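Long-range contacts in malate dehydrogenase (Naegleria fowleri, PDB 6UM4), which probably catalyses the reversible, nicotinamide-cofactor-dependent interconversion of malate and oxaloacetate: residues A[97-102]-A[128-133]; A[132-137]-A[168-173]; A[172-177]-A[211-216]; A[228-233]-A[245-250]. All coordinates share one frame; numbering follows the deposited sequence.

In the fold
Contacts 1, 2 and 3 form one touching cluster at the part of the Rossmann-type sheet holding strands 129-134, 98-102 and 176-179; their centres lie 10 to 11 Å apart. Contact 1 pairs the first two of these strands. Contact 2 sets the short helix 167-171 against them, sharing R132 and L133 with contact 1; T101 OG1 of contact 1 reaches A170 O of contact 2 at 2.9 Å. Contact 3 begins where contact 2 ends, sharing R172 and G173, and D175 N meets T99 O at 2.8 Å. Contact 4 packs a helix on strand 245-247, an outermost strand of the same sheet, its centre 17 to 20 Å from the other three.

Contact 1. Residues A[97-102]-A[128-133]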
loop_
_atom_site.group_PDB
_atom_site.type_symbol
_atom_site.label_atom_id
_atom_site.label_comp_id
_atom_site.label_asym_id
_atom_site.label_seq_id
_atom_site.Cartn_x
_atom_site.Cartn_y
_atom_site.Cartn_z
ATOM N N PRO A 97 -9.936 16.341 12.824
ATOM C CA PRO A 97 -9.793 14.921 12.488
ATOM C C PRO A 97 -11.122 14.232 12.218
ATOM O O PRO A 97 -12.171 14.624 12.731
ATOM C CB PRO A 97 -9.101 14.334 13.725
ATOM C CG PRO A 97 -9.449 15.260 14.829
ATOM C CD PRO A 97 -9.531 16.629 14.212
ATOM N N VAL A 98 -11.063 13.191 11.385
ATOM C CA VAL A 98 -12.183 12.283 11.182
ATOM C C VAL A 98 -11.772 10.901 11.690
ATOM O O VAL A 98 -10.585 10.569 11.781
ATOM C CB VAL A 98 -12.618 12.212 9.705
ATOM C CG1 VAL A 98 -12.977 13.598 9.201
ATOM C CG2 VAL A 98 -11.491 11.585 8.863
ATOM N N THR A 99 -12.776 10.093 12.016
ATOM C CA THR A 99 -12.601 8.754 12.573
ATOM C C THR A 99 -13.053 7.697 11.566
ATOM O O THR A 99 -14.183 7.761 11.061
ATOM C CB THR A 99 -13.414 8.629 13.862
ATOM O OG1 THR A 99 -12.889 9.526 14.828
ATOM C CG2 THR A 99 -13.352 7.218 14.417
ATOM N N ILE A 100 -12.197 6.705 11.304
ATOM C CA ILE A 100 -12.495 5.642 10.344
ATOM C C ILE A 100 -12.435 4.302 11.068
ATOM O O ILE A 100 -11.390 3.936 11.615
ATOM C CB ILE A 100 -11.508 5.639 9.163
ATOM C CG1 ILE A 100 -11.344 7.036 8.565
ATOM C CG2 ILE A 100 -11.973 4.673 8.081
ATOM C CD1 ILE A 100 -9.909 7.272 8.024
ATOM N N THR A 101 -13.521 3.544 11.024
ATOM C CA THR A 101 -13.549 2.190 11.577
ATOM C C THR A 101 -13.299 1.172 10.470
ATOM O O THR A 101 -13.964 1.206 9.436
ATOM C CB THR A 101 -14.896 1.899 12.249
ATOM O OG1 THR A 101 -15.171 2.913 13.222
ATOM C CG2 THR A 101 -14.879 0.538 12.927
ATOM N N VAL A 102 -12.366 0.249 10.696
ATOM C CA VAL A 102 -12.054 -0.792 9.722
ATOM C C VAL A 102 -12.159 -2.135 10.430
ATOM O O VAL A 102 -11.470 -2.369 11.431
ATOM C CB VAL A 102 -10.660 -0.624 9.086
ATOM C CG1 VAL A 102 -10.407 -1.748 8.083
ATOM C CG2 VAL A 102 -10.525 0.737 8.401
ATOM N N PRO A 128 -6.417 14.901 8.930
ATOM C CA PRO A 128 -5.960 13.952 9.954
ATOM C C PRO A 128 -6.958 12.828 10.171
ATOM O O PRO A 128 -8.170 13.014 10.068
ATOM C CB PRO A 128 -5.840 14.821 11.216
ATOM C CG PRO A 128 -5.717 16.214 10.715
ATOM C CD PRO A 128 -6.533 16.270 9.463
ATOM N N VAL A 129 -6.440 11.652 10.511
ATOM C CA VAL A 129 -7.275 10.467 10.622
ATOM C C VAL A 129 -7.043 9.765 11.948
ATOM O O VAL A 129 -5.954 9.809 12.527
ATOM C CB VAL A 129 -7.041 9.489 9.447
ATOM C CG1 VAL A 129 -7.460 10.133 8.164
ATOM C CG2 VAL A 129 -5.569 9.119 9.361
ATOM N N LYS A 130 -8.114 9.156 12.448
ATOM C CA LYS A 130 -8.090 8.241 13.576
ATOM C C LYS A 130 -8.649 6.908 13.116
ATOM O O LYS A 130 -9.745 6.855 12.541
ATOM C CB LYS A 130 -8.899 8.779 14.753
ATOM C CG LYS A 130 -8.413 10.119 15.286
ATOM C CD LYS A 130 -9.225 10.560 16.482
ATOM C CE LYS A 130 -8.768 11.933 16.954
ATOM N NZ LYS A 130 -9.415 12.309 18.239
ATOM N N LEU A 131 -7.911 5.842 13.379
ATOM C CA LEU A 131 -8.295 4.502 12.960
ATOM C C LEU A 131 -8.829 3.740 14.158
ATOM O O LEU A 131 -8.171 3.667 15.199
ATOM C CB LEU A 131 -7.104 3.766 12.351
ATOM C CG LEU A 131 -6.632 4.229 10.972
ATOM C CD1 LEU A 131 -5.342 3.505 10.584
ATOM C CD2 LEU A 131 -7.715 3.970 9.979
ATOM N N ARG A 132 -10.016 3.175 14.011
ATOM C CA ARG A 132 -10.569 2.259 14.993
ATOM C C ARG A 132 -10.624 0.898 14.325
ATOM O O ARG A 132 -11.448 0.671 13.431
ATOM C CB ARG A 132 -11.941 2.734 15.473
ATOM C CG ARG A 132 -11.884 4.090 16.195
ATOM C CD ARG A 132 -13.254 4.507 16.761
ATOM N NE ARG A 132 -13.567 3.831 18.010
ATOM C CZ ARG A 132 -13.149 4.256 19.207
ATOM N NH1 ARG A 132 -12.251 5.235 19.284
ATOM N NH2 ARG A 132 -13.505 3.605 20.311
ATOM N N LEU A 133 -9.764 0.001 14.775
ATOM C CA LEU A 133 -9.483 -1.258 14.098
ATOM C C LEU A 133 -10.176 -2.388 14.838
ATOM O O LEU A 133 -9.921 -2.593 16.028
ATOM C CB LEU A 133 -7.975 -1.513 14.054
ATOM C CG LEU A 133 -7.148 -0.415 13.397
ATOM C CD1 LEU A 133 -5.673 -0.831 13.335
ATOM C CD2 LEU A 133 -7.713 -0.152 11.986
#
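I100 and L131 face each other as neighbours in two parallel strands, with I100 N donating to K130 O at 2.8 Å. R132 N returns a bond to I100 O at 2.9 Å, and the ladder continues to V102 at one end and, more loosely, to V98 N and P128 O (3.2 Å) at the other. Between these rungs CA-H groups lean on the same carbonyl oxygens, the shortest being T101 CA to R132 O at 3.2 Å. The two strand directions differ by 25°, the usual twist of a parallel sheet.

K130 can be followed along its length. Its CB lies 4.1 Å from T99 OG1, with V98 O also beside it. CG sits anti to the carbonyl carbon (chi1 -60°) and still borders V98 O; CD then passes T99 OG1, and the extended chain brings CE alongside the P97 ring, 4.0 Å from P97 CG. On the same face T99 CG2 presses on R132 CD at 3.6 Å. On the opposite face I100 CD1 runs across V129 CG1 at 3.8 Å.

This is the first beta-alpha-beta unit of a Rossmann fold. Helices 108-118 and 140-151 pack on the face bearing I100, V102, L131 and L133: I117 meets I100, L150 meets L131. On the T99 and T101 face, T101 OG1 bonds to A170 O of helix 167-171, and R132 reaches D169 O. Strand 176-179 flanks strand 98-102, and strand 158-164 flanks strand 129-134.

Contact 2. Residues A[132-137]-A[168-173]; sequences RLLERP and NDAFRG
R132 hooks its guanidinium onto the backbone of helix 167-171, where NH2 donates to D169 O at 2.9 Å and NE to the same oxygen at 3.2 Å. This is a side-on grip of two nitrogens on one atom, which lies in the guanidinium plane while both nitrogens approach it from one face of the carbonyl. A weak third bond runs from NE to A170 O at 3.0 Å. The bend at chi3 (79°), after an extended chi2, turns the group off the line of its chain so that its NE edge faces the two carbonyls. R172 O lies over one guanidinium face and also touches R132 CD at 3.4 Å.

The chain here is making the Rossmann crossover from strand 158-164 past strands 129-134 and 98-102 to strand 176-179, and the short helix lies on the sheet face that carries R132 and L134. Carbonyls at the C-terminal end of a helix would favour a positive group; Y162 adds a cation-pi contact, and A170 O also accepts from T101 OG1.

R172 is bent at chi3 too (-48°), and its guanidinium stands 83° from that of R132, with NH1 only 3.6 Å from R132 NH2. A water accepting from both nitrogens probably eases the repulsion, as does the salt bridge from R172 NH2 to D169 OD1 (3.1 Å), which uses the anti lone pair of the oxygen. Farther along the strand the contact turns apolar: L134 CB rests on A170 CB at 4.0 Å.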
loop_
_atom_site.group_PDB
_atom_site.type_symbol
_atom_site.label_atom_id
_atom_site.label_comp_id
_atom_site.label_asym_id
_atom_site.label_seq_id
_atom_site.Cartn_x
_atom_site.Cartn_y
_atom_site.Cartn_z
ATOM N N ARG A 132 -10.016 3.175 14.011
ATOM C CA ARG A 132 -10.569 2.259 14.993
ATOM C C ARG A 132 -10.624 0.898 14.325
ATOM O O ARG A 132 -11.448 0.671 13.431
ATOM C CB ARG A 132 -11.941 2.734 15.473
ATOM C CG ARG A 132 -11.884 4.090 16.195
ATOM C CD ARG A 132 -13.254 4.507 16.761
ATOM N NE ARG A 132 -13.567 3.831 18.010
ATOM C CZ ARG A 132 -13.149 4.256 19.207
ATOM N NH1 ARG A 132 -12.251 5.235 19.284
ATOM N NH2 ARG A 132 -13.505 3.605 20.311
ATOM N N LEU A 133 -9.764 0.001 14.775
ATOM C CA LEU A 133 -9.483 -1.258 14.098
ATOM C C LEU A 133 -10.176 -2.388 14.838
ATOM O O LEU A 133 -9.921 -2.593 16.028
ATOM C CB LEU A 133 -7.975 -1.513 14.054
ATOM C CG LEU A 133 -7.148 -0.415 13.397
ATOM C CD1 LEU A 133 -5.673 -0.831 13.335
ATOM C CD2 LEU A 133 -7.713 -0.152 11.986
ATOM N N LEU A 134 -11.008 -3.140 14.125
ATOM C CA LEU A 134 -11.822 -4.198 14.705
ATOM C C LEU A 134 -11.371 -5.555 14.182
ATOM O O LEU A 134 -11.096 -5.707 12.991
ATOM C CB LEU A 134 -13.303 -3.985 14.363
ATOM C CG LEU A 134 -14.231 -5.133 14.741
ATOM C CD1 LEU A 134 -14.200 -5.270 16.247
ATOM C CD2 LEU A 134 -15.644 -4.893 14.258
ATOM N N GLU A 135 -11.285 -6.534 15.074
ATOM C CA GLU A 135 -10.946 -7.895 14.688
ATOM C C GLU A 135 -11.698 -8.858 15.592
ATOM O O GLU A 135 -12.305 -8.462 16.590
ATOM C CB GLU A 135 -9.421 -8.152 14.770
ATOM C CG GLU A 135 -8.686 -8.186 13.436
ATOM C CD GLU A 135 -9.189 -9.286 12.475
ATOM O OE1 GLU A 135 -9.833 -10.260 12.932
ATOM O OE2 GLU A 135 -8.950 -9.164 11.251
ATOM N N ARG A 136 -11.634 -10.138 15.240
ATOM C CA ARG A 136 -12.167 -11.178 16.093
ATOM C C ARG A 136 -11.353 -11.258 17.383
ATOM O O ARG A 136 -10.191 -10.842 17.418
ATOM C CB ARG A 136 -12.144 -12.518 15.361
ATOM C CG ARG A 136 -13.235 -12.651 14.297
ATOM C CD ARG A 136 -13.254 -14.046 13.678
ATOM N NE ARG A 136 -13.893 -14.047 12.361
ATOM C CZ ARG A 136 -15.170 -14.352 12.135
ATOM N NH1 ARG A 136 -15.967 -14.693 13.143
ATOM N NH2 ARG A 136 -15.653 -14.319 10.893
ATOM N N PRO A 137 -11.955 -11.762 18.468
ATOM C CA PRO A 137 -11.232 -11.815 19.754
ATOM C C PRO A 137 -9.896 -12.537 19.680
ATOM O O PRO A 137 -8.913 -12.104 20.296
ATOM C CB PRO A 137 -12.216 -12.558 20.671
ATOM C CG PRO A 137 -13.562 -12.308 20.074
ATOM C CD PRO A 137 -13.343 -12.257 18.585
ATOM N N ASN A 168 -19.424 -2.539 19.300
ATOM C CA ASN A 168 -19.887 -1.325 19.961
ATOM C C ASN A 168 -18.744 -0.322 20.143
ATOM O O ASN A 168 -18.874 0.848 19.765
ATOM C CB ASN A 168 -20.528 -1.664 21.307
ATOM C CG ASN A 168 -21.201 -0.460 21.943
ATOM O OD1 ASN A 168 -22.324 -0.091 21.588
ATOM N ND2 ASN A 168 -20.519 0.157 22.890
ATOM N N ASP A 169 -17.598 -0.768 20.667
ATOM C CA ASP A 169 -16.482 0.172 20.827
ATOM C C ASP A 169 -15.958 0.655 19.477
ATOM O O ASP A 169 -15.637 1.843 19.320
ATOM C CB ASP A 169 -15.330 -0.436 21.654
ATOM C CG ASP A 169 -15.672 -0.617 23.154
ATOM O OD1 ASP A 169 -16.545 0.106 23.690
ATOM O OD2 ASP A 169 -15.026 -1.461 23.821
ATOM N N ALA A 170 -15.885 -0.244 18.490
ATOM C CA ALA A 170 -15.251 0.077 17.211
ATOM C C ALA A 170 -15.910 1.270 16.523
ATOM O O ALA A 170 -15.223 2.185 16.055
ATOM C CB ALA A 170 -15.273 -1.153 16.298
ATOM N N PHE A 171 -17.243 1.295 16.475
ATOM C CA PHE A 171 -17.951 2.295 15.682
ATOM C C PHE A 171 -18.233 3.593 16.417
ATOM O O PHE A 171 -18.747 4.526 15.789
ATOM C CB PHE A 171 -19.280 1.737 15.181
ATOM C CG PHE A 171 -19.129 0.618 14.205
ATOM C CD1 PHE A 171 -18.587 0.848 12.956
ATOM C CD2 PHE A 171 -19.508 -0.670 14.544
ATOM C CE1 PHE A 171 -18.451 -0.187 12.044
ATOM C CE2 PHE A 171 -19.374 -1.713 13.644
ATOM C CZ PHE A 171 -18.835 -1.470 12.392
ATOM N N ARG A 172 -17.922 3.677 17.714
ATOM C CA ARG A 172 -18.083 4.922 18.458
ATOM C C ARG A 172 -17.409 6.068 17.716
ATOM O O ARG A 172 -16.206 6.019 17.422
ATOM C CB ARG A 172 -17.514 4.789 19.887
ATOM C CG ARG A 172 -17.519 6.120 20.686
ATOM C CD ARG A 172 -17.134 5.982 22.168
ATOM N NE ARG A 172 -17.867 4.902 22.816
ATOM C CZ ARG A 172 -17.329 3.730 23.125
ATOM N NH1 ARG A 172 -16.048 3.497 22.875
ATOM N NH2 ARG A 172 -18.074 2.785 23.672
ATOM N N GLY A 173 -18.202 7.090 17.404
ATOM C CA GLY A 173 -17.720 8.285 16.747
ATOM C C GLY A 173 -17.252 8.101 15.320
ATOM O O GLY A 173 -16.547 8.968 14.799
HETATM O O HOH W 1 -13.684 5.242 22.676
#

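Contact 3. Residues A[172-177]-A[211-216]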
loop_
_atom_site.group_PDB
_atom_site.type_symbol
_atom_site.label_atom_id
_atom_site.label_comp_id
_atom_site.label_asym_id
_atom_site.label_seq_id
_atom_site.Cartn_x
_atom_site.Cartn_y
_atom_site.Cartn_z
ATOM N N ARG A 172 -17.922 3.677 17.714
ATOM C CA ARG A 172 -18.083 4.922 18.458
ATOM C C ARG A 172 -17.409 6.068 17.716
ATOM O O ARG A 172 -16.206 6.019 17.422
ATOM C CB ARG A 172 -17.514 4.789 19.887
ATOM C CG ARG A 172 -17.519 6.120 20.686
ATOM C CD ARG A 172 -17.134 5.982 22.168
ATOM N NE ARG A 172 -17.867 4.902 22.816
ATOM C CZ ARG A 172 -17.329 3.730 23.125
ATOM N NH1 ARG A 172 -16.048 3.497 22.875
ATOM N NH2 ARG A 172 -18.074 2.785 23.672
ATOM N N GLY A 173 -18.202 7.090 17.404
ATOM C CA GLY A 173 -17.720 8.285 16.747
ATOM C C GLY A 173 -17.252 8.101 15.320
ATOM O O GLY A 173 -16.547 8.968 14.799
ATOM N N ALA A 174 -17.660 7.027 14.648
ATOM C CA ALA A 174 -17.186 6.790 13.292
ATOM C C ALA A 174 -17.768 7.818 12.331
ATOM O O ALA A 174 -18.971 8.104 12.359
ATOM C CB ALA A 174 -17.547 5.377 12.842
ATOM N N ASP A 175 -16.897 8.404 11.512
ATOM C CA ASP A 175 -17.318 9.187 10.360
ATOM C C ASP A 175 -17.332 8.343 9.102
ATOM O O ASP A 175 -18.072 8.648 8.159
ATOM C CB ASP A 175 -16.391 10.378 10.122
ATOM C CG ASP A 175 -16.397 11.339 11.251
ATOM O OD1 ASP A 175 -17.489 11.847 11.580
ATOM O OD2 ASP A 175 -15.304 11.585 11.802
ATOM N N TYR A 176 -16.507 7.301 9.093
ATOM C CA TYR A 176 -16.348 6.388 7.981
ATOM C C TYR A 176 -16.205 4.982 8.527
ATOM O O TYR A 176 -15.628 4.776 9.596
ATOM C CB TYR A 176 -15.110 6.749 7.156
ATOM C CG TYR A 176 -15.142 8.151 6.612
ATOM C CD1 TYR A 176 -15.941 8.477 5.522
ATOM C CD2 TYR A 176 -14.408 9.153 7.192
ATOM C CE1 TYR A 176 -15.980 9.775 5.017
ATOM C CE2 TYR A 176 -14.438 10.452 6.699
ATOM C CZ TYR A 176 -15.222 10.756 5.613
ATOM O OH TYR A 176 -15.251 12.051 5.139
ATOM N N ALA A 177 -16.734 4.015 7.791
ATOM C CA ALA A 177 -16.515 2.622 8.146
ATOM C C ALA A 177 -16.282 1.822 6.872
ATOM O O ALA A 177 -17.055 1.918 5.916
ATOM C CB ALA A 177 -17.681 2.049 8.964
ATOM N N LYS A 211 -26.270 2.987 16.313
ATOM C CA LYS A 211 -26.177 3.472 17.687
ATOM C C LYS A 211 -24.956 4.360 17.925
ATOM O O LYS A 211 -25.073 5.410 18.560
ATOM C CB LYS A 211 -26.147 2.277 18.632
ATOM C CG LYS A 211 -25.823 2.604 20.049
ATOM C CD LYS A 211 -25.599 1.330 20.832
ATOM C CE LYS A 211 -25.158 1.642 22.259
ATOM N NZ LYS A 211 -24.484 0.459 22.848
ATOM N N GLN A 212 -23.792 3.989 17.390
ATOM C CA GLN A 212 -22.506 4.524 17.830
ATOM C C GLN A 212 -21.860 5.528 16.889
ATOM O O GLN A 212 -21.183 6.447 17.373
ATOM C CB GLN A 212 -21.512 3.379 18.046
ATOM C CG GLN A 212 -21.926 2.384 19.116
ATOM C CD GLN A 212 -21.771 2.976 20.513
ATOM O OE1 GLN A 212 -22.664 3.643 21.015
ATOM N NE2 GLN A 212 -20.608 2.765 21.123
ATOM N N ALA A 213 -22.047 5.379 15.572
ATOM C CA ALA A 213 -21.341 6.180 14.581
ATOM C C ALA A 213 -21.937 7.581 14.501
ATOM O O ALA A 213 -23.034 7.854 14.997
ATOM C CB ALA A 213 -21.390 5.498 13.208
ATOM N N ASN A 214 -21.209 8.488 13.864
ATOM C CA ASN A 214 -21.768 9.820 13.687
ATOM C C ASN A 214 -22.853 9.798 12.612
ATOM O O ASN A 214 -22.934 8.879 11.786
ATOM C CB ASN A 214 -20.643 10.806 13.389
ATOM C CG ASN A 214 -19.787 11.089 14.632
ATOM O OD1 ASN A 214 -20.272 11.001 15.770
ATOM N ND2 ASN A 214 -18.511 11.372 14.421
ATOM N N GLY A 215 -23.719 10.818 12.650
ATOM C CA GLY A 215 -24.943 10.777 11.861
ATOM C C GLY A 215 -24.708 10.740 10.364
ATOM O O GLY A 215 -25.530 10.193 9.615
ATOM N N ASP A 216 -23.614 11.353 9.900
ATOM C CA ASP A 216 -23.282 11.440 8.481
ATOM C C ASP A 216 -22.328 10.342 8.038
ATOM O O ASP A 216 -21.656 10.505 7.012
ATOM C CB ASP A 216 -22.661 12.803 8.156
ATOM C CG ASP A 216 -23.628 13.958 8.358
ATOM O OD1 ASP A 216 -24.861 13.740 8.276
ATOM O OD2 ASP A 216 -23.147 15.090 8.593
HETATM O O HOH W 2 -18.854 10.991 7.102
#
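R172 and Q212 run alongside each other in the same direction, with guanidinium and amide planes perpendicular. R172 NH2 comes to 3.6 Å of Q212 NE2 without bonding, since both are donors; D169 OD1 takes the first and N168 O the second. Next, G173 turns with positive phi (67°) and gives its N-H to Q212 O at 3.0 Å. That bond holds the last turn of helix 191-212 beside the loop leading into strand 176-179; the two belong to one beta-alpha-beta unit of the Rossmann fold, completed by strand 218-221. A174 follows, its O accepting from N214 N at 2.7 Å and its CB packed on A213 CB at 3.9 Å.

The CB of D175 starts away from the other segment, but the carboxylate swings back (chi1 -63°) and OD1 takes a nearly straight bond from N214 ND2 at 3.1 Å. The donor stands above the carboxylate plane, while OD1 lies in the plane of the amide. D175 OD2 is used by T99 N. A water joins D175 O (2.7 Å) to D216 O, donating to both, and sits over one face of the Y176 ring, toward its rim.

Contact 4. Residues A[228-233]-A[245-250]; sequences TNAMIT and ITAMTR
T233 and I245 both have chi1 near -55°, which sets CG2 of each anti to its backbone nitrogen. In I245 the chain runs on extended (chi2 180°), carrying CD1 to 4.0 Å from T233 CG2, and the two side chains meet at a slant. The contact packs helix 226-235 on strand 245-247, the last two elements of a beta-alpha-beta unit that starts with strand 218-221 in the Rossmann fold. The helix runs back against the strand, their directions 166° apart and their axes 7.4 Å apart at the closest.

A230 brings the backbones nearest, its CA 5.8 Å from that of A247. With only a methyl on each side, their CB atoms meet at 3.9 Å. The same A230 CB lies over the peptide that joins T246 to A247, 4.2 Å from T246 C. On its other flank is I245: CG2 stands 4.3 Å from A230 CB and 3.9 Å from A230 O, reaching the helix backbone.

No hydrogen bond crosses between the segments; the interface is buried and made by methyl groups that meet one another and the backbone. T246, between I245 and A247, has its CB directed away from the helix, and its OG1 bonds to H342 NE2. I245 also touches V219 and I221 of strand 218-221, and F202 of helix 191-212 packs on T233. With its methyl turned to the strand, T233 keeps its hydroxyl on its own helix: OG1 donates to N229 O at 2.8 Å, an oxygen that also accepts from T233 N.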
loop_
_atom_site.group_PDB
_atom_site.type_symbol
_atom_site.label_atom_id
_atom_site.label_comp_id
_atom_site.label_asym_id
_atom_site.label_seq_id
_atom_site.Cartn_x
_atom_site.Cartn_y
_atom_site.Cartn_z
ATOM N N THR A 228 -25.694 -7.792 -0.727
ATOM C CA THR A 228 -26.637 -8.275 0.271
ATOM C C THR A 228 -26.200 -7.887 1.682
ATOM O O THR A 228 -27.032 -7.523 2.522
ATOM C CB THR A 228 -26.763 -9.785 0.128
ATOM O OG1 THR A 228 -27.193 -10.079 -1.209
ATOM C CG2 THR A 228 -27.789 -10.338 1.110
ATOM N N ASN A 229 -24.900 -7.974 1.973
ATOM C CA ASN A 229 -24.430 -7.523 3.281
ATOM C C ASN A 229 -24.782 -6.058 3.507
ATOM O O ASN A 229 -25.253 -5.683 4.587
ATOM C CB ASN A 229 -22.921 -7.734 3.404
ATOM C CG ASN A 229 -22.548 -9.186 3.647
ATOM O OD1 ASN A 229 -23.373 -9.997 4.071
ATOM N ND2 ASN A 229 -21.296 -9.526 3.360
ATOM N N ALA A 230 -24.578 -5.217 2.484
ATOM C CA ALA A 230 -24.897 -3.796 2.611
ATOM C C ALA A 230 -26.385 -3.593 2.869
ATOM O O ALA A 230 -26.785 -2.765 3.707
ATOM C CB ALA A 230 -24.478 -3.064 1.333
ATOM N N MET A 231 -27.218 -4.349 2.154
ATOM C CA MET A 231 -28.655 -4.256 2.342
ATOM C C MET A 231 -29.056 -4.621 3.766
ATOM O O MET A 231 -29.944 -3.991 4.348
ATOM C CB MET A 231 -29.353 -5.168 1.350
ATOM C CG MET A 231 -30.872 -5.042 1.432
ATOM S SD MET A 231 -31.572 -6.643 1.063
ATOM C CE MET A 231 -31.011 -7.547 2.495
ATOM N N ILE A 232 -28.476 -5.693 4.311
ATOM C CA ILE A 232 -28.766 -6.074 5.691
ATOM C C ILE A 232 -28.284 -5.000 6.663
ATOM O O ILE A 232 -28.944 -4.705 7.670
ATOM C CB ILE A 232 -28.143 -7.441 6.021
ATOM C CG1 ILE A 232 -28.874 -8.548 5.272
ATOM C CG2 ILE A 232 -28.228 -7.702 7.527
ATOM C CD1 ILE A 232 -30.313 -8.713 5.720
ATOM N N THR A 233 -27.098 -4.446 6.416
ATOM C CA THR A 233 -26.587 -3.387 7.284
ATOM C C THR A 233 -27.577 -2.232 7.349
ATOM O O THR A 233 -27.946 -1.767 8.434
ATOM C CB THR A 233 -25.241 -2.882 6.772
ATOM O OG1 THR A 233 -24.325 -3.973 6.650
ATOM C CG2 THR A 233 -24.669 -1.843 7.733
ATOM N N ILE A 245 -24.678 3.964 2.780
ATOM C CA ILE A 245 -24.128 2.619 2.909
ATOM C C ILE A 245 -24.073 2.003 1.521
ATOM O O ILE A 245 -25.123 1.766 0.912
ATOM C CB ILE A 245 -24.981 1.745 3.843
ATOM C CG1 ILE A 245 -25.148 2.412 5.211
ATOM C CG2 ILE A 245 -24.397 0.343 3.954
ATOM C CD1 ILE A 245 -25.992 1.591 6.173
ATOM N N THR A 246 -22.863 1.724 1.021
ATOM C CA THR A 246 -22.733 1.117 -0.296
ATOM C C THR A 246 -21.888 -0.147 -0.220
ATOM O O THR A 246 -21.183 -0.403 0.756
ATOM C CB THR A 246 -22.118 2.092 -1.302
ATOM O OG1 THR A 246 -20.823 2.490 -0.846
ATOM C CG2 THR A 246 -22.990 3.327 -1.438
ATOM N N ALA A 247 -21.950 -0.932 -1.288
ATOM C CA ALA A 247 -21.129 -2.117 -1.433
ATOM C C ALA A 247 -20.146 -1.890 -2.584
ATOM O O ALA A 247 -20.414 -1.102 -3.496
ATOM C CB ALA A 247 -22.008 -3.348 -1.675
ATOM N N MET A 248 -18.990 -2.559 -2.535
ATOM C CA MET A 248 -17.897 -2.241 -3.453
ATOM C C MET A 248 -17.930 -3.085 -4.725
ATOM O O MET A 248 -17.722 -4.304 -4.678
ATOM C CB MET A 248 -16.541 -2.430 -2.786
ATOM C CG MET A 248 -15.467 -1.786 -3.631
ATOM S SD MET A 248 -13.837 -1.814 -2.892
ATOM C CE MET A 248 -13.483 -3.572 -3.083
ATOM N N THR A 249 -18.133 -2.433 -5.869
ATOM C CA THR A 249 -17.895 -3.040 -7.179
ATOM C C THR A 249 -16.762 -2.341 -7.914
ATOM O O THR A 249 -16.555 -2.573 -9.117
ATOM C CB THR A 249 -19.162 -2.993 -8.024
ATOM O OG1 THR A 249 -19.650 -1.648 -8.037
ATOM C CG2 THR A 249 -20.209 -3.896 -7.409
ATOM N N ARG A 250 -16.045 -1.460 -7.211
ATOM C CA ARG A 250 -15.013 -0.659 -7.837
ATOM C C ARG A 250 -13.905 -1.531 -8.382
ATOM O O ARG A 250 -13.222 -1.137 -9.328
ATOM C CB ARG A 250 -14.454 0.341 -6.817
ATOM C CG ARG A 250 -13.419 1.323 -7.369
ATOM C CD ARG A 250 -13.925 1.960 -8.660
ATOM N NE ARG A 250 -13.017 2.992 -9.125
ATOM C CZ ARG A 250 -13.049 4.260 -8.733
ATOM N NH1 ARG A 250 -13.965 4.673 -7.856
ATOM N NH2 ARG A 250 -12.142 5.115 -9.208
#